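Local coordinates for protein transcobalamin-1 (Homo sapiens, PDB 4KKI) that carries vitamin B12, binding it with femtomolar affinity and shielding it from stomach acid, at residues Gln73-Ile76 and Gln77-Tyr81; Glu110-Ile113 and Tyr114-Leu118. All coordinates share one frame; numbering follows the deposited sequence.

Both contacts belong to the globular N-terminal alpha domain, an alpha6-alpha6 helical barrel. Coming from the N terminus, contact 1 spans about two and a half turns of helix 69-85 and is complete before the chain continues into helix 92-102. Contact 2 follows later, where the short helix 111-115 ends and the chain turns into helix 118-135. The two stand in series: they neither nest nor cross, and each is local, closing no more than a helical turn or a tight bend. In space they meet, Ile76 against Leu112 and Lys80 against the hydroxyl end of Tyr116. Leu102 of helix 92-102 touches Ile76 and Ile79 of contact 1 and Leu112 and Ile113 of contact 2, joining them around one helix end.

Contact 1 of 2, residues Gln73-Ile76 and Gln77-Tyr81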
# COMPACT_ATOMS: atom_id res chain seq x y z
N GLN A 73 -19.38 5.88 -8.02
CA GLN A 73 -19.51 7.06 -8.88
C GLN A 73 -18.28 7.95 -8.78
O GLN A 73 -17.82 8.50 -9.78
CB GLN A 73 -20.76 7.86 -8.50
CG GLN A 73 -22.06 7.14 -8.80
CD GLN A 73 -23.26 7.80 -8.16
OE1 GLN A 73 -24.39 7.33 -8.29
NE2 GLN A 73 -23.03 8.91 -7.45
N LYS A 74 -17.76 8.09 -7.57
CA LYS A 74 -16.56 8.90 -7.36
C LYS A 74 -15.38 8.30 -8.11
O LYS A 74 -14.60 9.03 -8.72
CB LYS A 74 -16.23 9.01 -5.87
CG LYS A 74 -14.99 9.85 -5.59
CD LYS A 74 -14.64 9.87 -4.11
CE LYS A 74 -13.36 10.67 -3.87
NZ LYS A 74 -12.88 10.55 -2.46
N MET A 75 -15.25 6.98 -8.07
CA MET A 75 -14.12 6.31 -8.69
C MET A 75 -14.15 6.47 -10.21
O MET A 75 -13.12 6.74 -10.83
CB MET A 75 -14.06 4.83 -8.33
CG MET A 75 -12.86 4.12 -8.92
SD MET A 75 -12.95 2.32 -8.86
CE MET A 75 -14.38 2.01 -9.89
N ILE A 76 -15.33 6.29 -10.79
CA ILE A 76 -15.50 6.41 -12.23
C ILE A 76 -15.14 7.82 -12.69
O ILE A 76 -14.46 8.00 -13.70
CB ILE A 76 -16.95 6.08 -12.66
CG1 ILE A 76 -17.28 4.63 -12.32
CG2 ILE A 76 -17.14 6.33 -14.15
CD1 ILE A 76 -16.37 3.62 -12.99
N GLN A 77 -15.58 8.81 -11.92
CA GLN A 77 -15.27 10.21 -12.19
C GLN A 77 -13.76 10.44 -12.16
O GLN A 77 -13.21 11.12 -13.03
CB GLN A 77 -15.97 11.12 -11.19
CG GLN A 77 -15.70 12.60 -11.40
CD GLN A 77 -16.35 13.46 -10.33
OE1 GLN A 77 -17.01 12.96 -9.42
NE2 GLN A 77 -16.17 14.77 -10.44
N GLN A 78 -13.09 9.87 -11.17
CA GLN A 78 -11.63 9.98 -11.07
C GLN A 78 -10.95 9.29 -12.25
O GLN A 78 -10.00 9.82 -12.82
CB GLN A 78 -11.12 9.39 -9.76
CG GLN A 78 -11.47 10.20 -8.52
CD GLN A 78 -10.90 9.60 -7.25
OE1 GLN A 78 -10.50 8.43 -7.22
NE2 GLN A 78 -10.87 10.39 -6.18
N ILE A 79 -11.44 8.10 -12.60
CA ILE A 79 -10.86 7.33 -13.69
C ILE A 79 -11.03 8.06 -15.02
O ILE A 79 -10.07 8.19 -15.79
CB ILE A 79 -11.46 5.91 -13.77
CG1 ILE A 79 -11.03 5.09 -12.55
CG2 ILE A 79 -11.04 5.22 -15.06
CD1 ILE A 79 -11.65 3.71 -12.48
N LYS A 80 -12.24 8.53 -15.29
CA LYS A 80 -12.51 9.25 -16.53
C LYS A 80 -11.69 10.54 -16.61
O LYS A 80 -11.25 10.93 -17.69
CB LYS A 80 -14.00 9.55 -16.67
CG LYS A 80 -14.85 8.33 -17.03
CD LYS A 80 -16.31 8.71 -17.23
CE LYS A 80 -17.13 7.51 -17.69
NZ LYS A 80 -18.57 7.84 -17.82
N TYR A 81 -11.50 11.19 -15.47
CA TYR A 81 -10.72 12.42 -15.42
C TYR A 81 -9.25 12.18 -15.74
O TYR A 81 -8.67 12.85 -16.59
CB TYR A 81 -10.85 13.10 -14.06
CG TYR A 81 -9.87 14.22 -13.84
CD1 TYR A 81 -10.01 15.43 -14.49
CD2 TYR A 81 -8.79 14.06 -12.98
CE1 TYR A 81 -9.10 16.46 -14.30
CE2 TYR A 81 -7.88 15.08 -12.77
CZ TYR A 81 -8.04 16.28 -13.44
OH TYR A 81 -7.14 17.30 -13.24
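Residues 73-76 and 77-81 are consecutive turns in the middle of helix 69-85, held by the regular i to i+4 backbone bonds. Four carbonyls are used in order, Gln73 through Ile76, by the amides of Gln77 through Lys80; Ile79 N to Met75 O is 2.8 Å, and Lys80 N reaches Ile76 O at the same 2.8 Å with a nearly straight N-H (170°). On the buried side, Met75 and Ile79 run side by side in the same direction, with Met75 CG 3.8 Å from Ile79 CD1. The thioether chain starts out anti to its own amide nitrogen (chi1 -178°); SD lies near that methyl as well, and the bend at the last torsion (chi3 63°) brings CE back beside it. Cut back to an alanine, this position is likely to lose the flank along Ile79 CD1 and leave a gap facing Val55 and Val58. Lys74 and Gln78 slant across each other, Lys74 CE lying 3.4 Å from Gln78 NE2, while their polar ends are held by a loop: Lys74 NZ by the carbonyls of Ser46 and Asn49, the Gln78 amide by Ala54 N and Thr52 O. Two residues further along, Ile76 CG2 rests 3.7 Å from Lys80 CE, apolar against the aliphatic part of the lysine. Met75 packs against helix 55-63 and also reaches Ala101 of helix 92-102, where Ile79 touches Ile98 and Leu102.

Contact 2 of 2, residues Glu110-Ile113 and Tyr114-Leu118; sequences ENLI and YDYHL
Asp115 N donates to Asn111 O at 2.7 Å, the last ordinary turn of helix 111-115 before the chain breaks off in a Schellman-like C-terminal turn. The donor sits nearly on the extension of the carbonyl bond, and the same oxygen takes a second, weak bond from Tyr114 N. Next along, Tyr116 N still reaches Leu112 O, at 3.1 Å, but from above the carbonyl plane (43° out of it), so the helical pattern is already distorted. The turn is then closed by an i to i+5 bond, Leu118 N to Ile113 O at 2.9 Å, with the donor lying in the carbonyl plane. His117, which has positive phi, makes that reversal possible and at the same time takes the N-cap position of helix 118-135, so one residue ends one helix and precedes the next. The hydrophobic pair expected across such a turn is present too: Ile113 CG2 stands 4.3 Å from Leu118 CB, both side chains buried. Leu118 goes on to touch Ile98 and Ile99 of helix 92-102, and Ile113 reaches Leu102 there and Ile119 at the start of the next helix.

Toward the outside, the gamma-methyl of Ile113 also serves the Tyr114 ring. Its CG2 lies 5° off the ring normal, a CH-pi contact over the middle of one face, and Phe157 and Lys304 also touch this tyrosine. The Tyr116 ring instead runs alongside Leu112, both pointing the same way, and comes up against Lys80 and Val83 of helix 69-85. Where these two side chains meet, Leu112 CG is 3.8 Å from Tyr116 CE2.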
# COMPACT_ATOMS: atom_id res chain seq x y z
N GLU A 110 -16.39 -2.69 -16.33
CA GLU A 110 -15.20 -3.44 -16.73
C GLU A 110 -14.83 -3.15 -18.19
O GLU A 110 -13.67 -3.29 -18.58
CB GLU A 110 -15.42 -4.94 -16.53
CG GLU A 110 -14.15 -5.76 -16.63
CD GLU A 110 -14.42 -7.25 -16.59
OE1 GLU A 110 -13.54 -8.01 -16.13
OE2 GLU A 110 -15.52 -7.67 -17.02
N ASN A 111 -15.82 -2.74 -18.98
CA ASN A 111 -15.59 -2.36 -20.37
C ASN A 111 -14.61 -1.20 -20.51
O ASN A 111 -13.94 -1.07 -21.54
CB ASN A 111 -16.91 -2.02 -21.06
CG ASN A 111 -17.63 -3.24 -21.58
OD1 ASN A 111 -18.33 -3.93 -20.83
ND2 ASN A 111 -17.48 -3.52 -22.86
N LEU A 112 -14.53 -0.35 -19.49
CA LEU A 112 -13.64 0.80 -19.51
C LEU A 112 -12.19 0.38 -19.67
O LEU A 112 -11.37 1.11 -20.23
CB LEU A 112 -13.80 1.65 -18.24
CG LEU A 112 -14.93 2.67 -18.17
CD1 LEU A 112 -16.30 2.01 -18.16
CD2 LEU A 112 -14.77 3.56 -16.94
N ILE A 113 -11.87 -0.81 -19.16
CA ILE A 113 -10.52 -1.35 -19.29
C ILE A 113 -10.17 -1.57 -20.75
O ILE A 113 -9.08 -1.22 -21.20
CB ILE A 113 -10.39 -2.70 -18.55
CG1 ILE A 113 -10.74 -2.53 -17.07
CG2 ILE A 113 -8.99 -3.26 -18.73
CD1 ILE A 113 -10.76 -3.83 -16.29
N TYR A 114 -11.11 -2.15 -21.49
CA TYR A 114 -10.86 -2.51 -22.88
C TYR A 114 -11.21 -1.38 -23.85
O TYR A 114 -10.67 -1.31 -24.95
CB TYR A 114 -11.60 -3.80 -23.23
CG TYR A 114 -11.31 -4.91 -22.25
CD1 TYR A 114 -10.11 -5.61 -22.29
CD2 TYR A 114 -12.24 -5.26 -21.27
CE1 TYR A 114 -9.84 -6.62 -21.39
CE2 TYR A 114 -11.97 -6.28 -20.37
CZ TYR A 114 -10.77 -6.95 -20.44
OH TYR A 114 -10.50 -7.96 -19.54
N ASP A 115 -12.11 -0.49 -23.43
CA ASP A 115 -12.48 0.65 -24.25
C ASP A 115 -11.40 1.73 -24.22
O ASP A 115 -11.27 2.52 -25.16
CB ASP A 115 -13.82 1.23 -23.80
CG ASP A 115 -14.99 0.31 -24.13
OD1 ASP A 115 -14.86 -0.51 -25.06
OD2 ASP A 115 -16.04 0.42 -23.45
N TYR A 116 -10.62 1.76 -23.14
CA TYR A 116 -9.55 2.75 -22.99
C TYR A 116 -8.19 2.11 -23.22
O TYR A 116 -7.16 2.80 -23.19
CB TYR A 116 -9.60 3.39 -21.61
CG TYR A 116 -10.83 4.22 -21.33
CD1 TYR A 116 -11.48 4.90 -22.36
CD2 TYR A 116 -11.34 4.34 -20.05
CE1 TYR A 116 -12.61 5.66 -22.11
CE2 TYR A 116 -12.47 5.10 -19.79
CZ TYR A 116 -13.10 5.76 -20.83
OH TYR A 116 -14.22 6.51 -20.57
N HIS A 117 -8.18 0.80 -23.45
CA HIS A 117 -6.95 0.03 -23.63
C HIS A 117 -5.98 0.20 -22.46
O HIS A 117 -4.78 0.41 -22.65
CB HIS A 117 -6.27 0.39 -24.95
CG HIS A 117 -7.01 -0.11 -26.16
ND1 HIS A 117 -6.60 -1.22 -26.87
CD2 HIS A 117 -8.13 0.34 -26.76
CE1 HIS A 117 -7.44 -1.43 -27.87
NE2 HIS A 117 -8.38 -0.49 -27.83
N LEU A 118 -6.52 0.09 -21.25
CA LEU A 118 -5.73 0.30 -20.03
C LEU A 118 -4.68 -0.78 -19.83
O LEU A 118 -3.61 -0.52 -19.27
CB LEU A 118 -6.66 0.38 -18.81
CG LEU A 118 -7.69 1.51 -18.86
CD1 LEU A 118 -8.46 1.59 -17.55
CD2 LEU A 118 -7.02 2.84 -19.17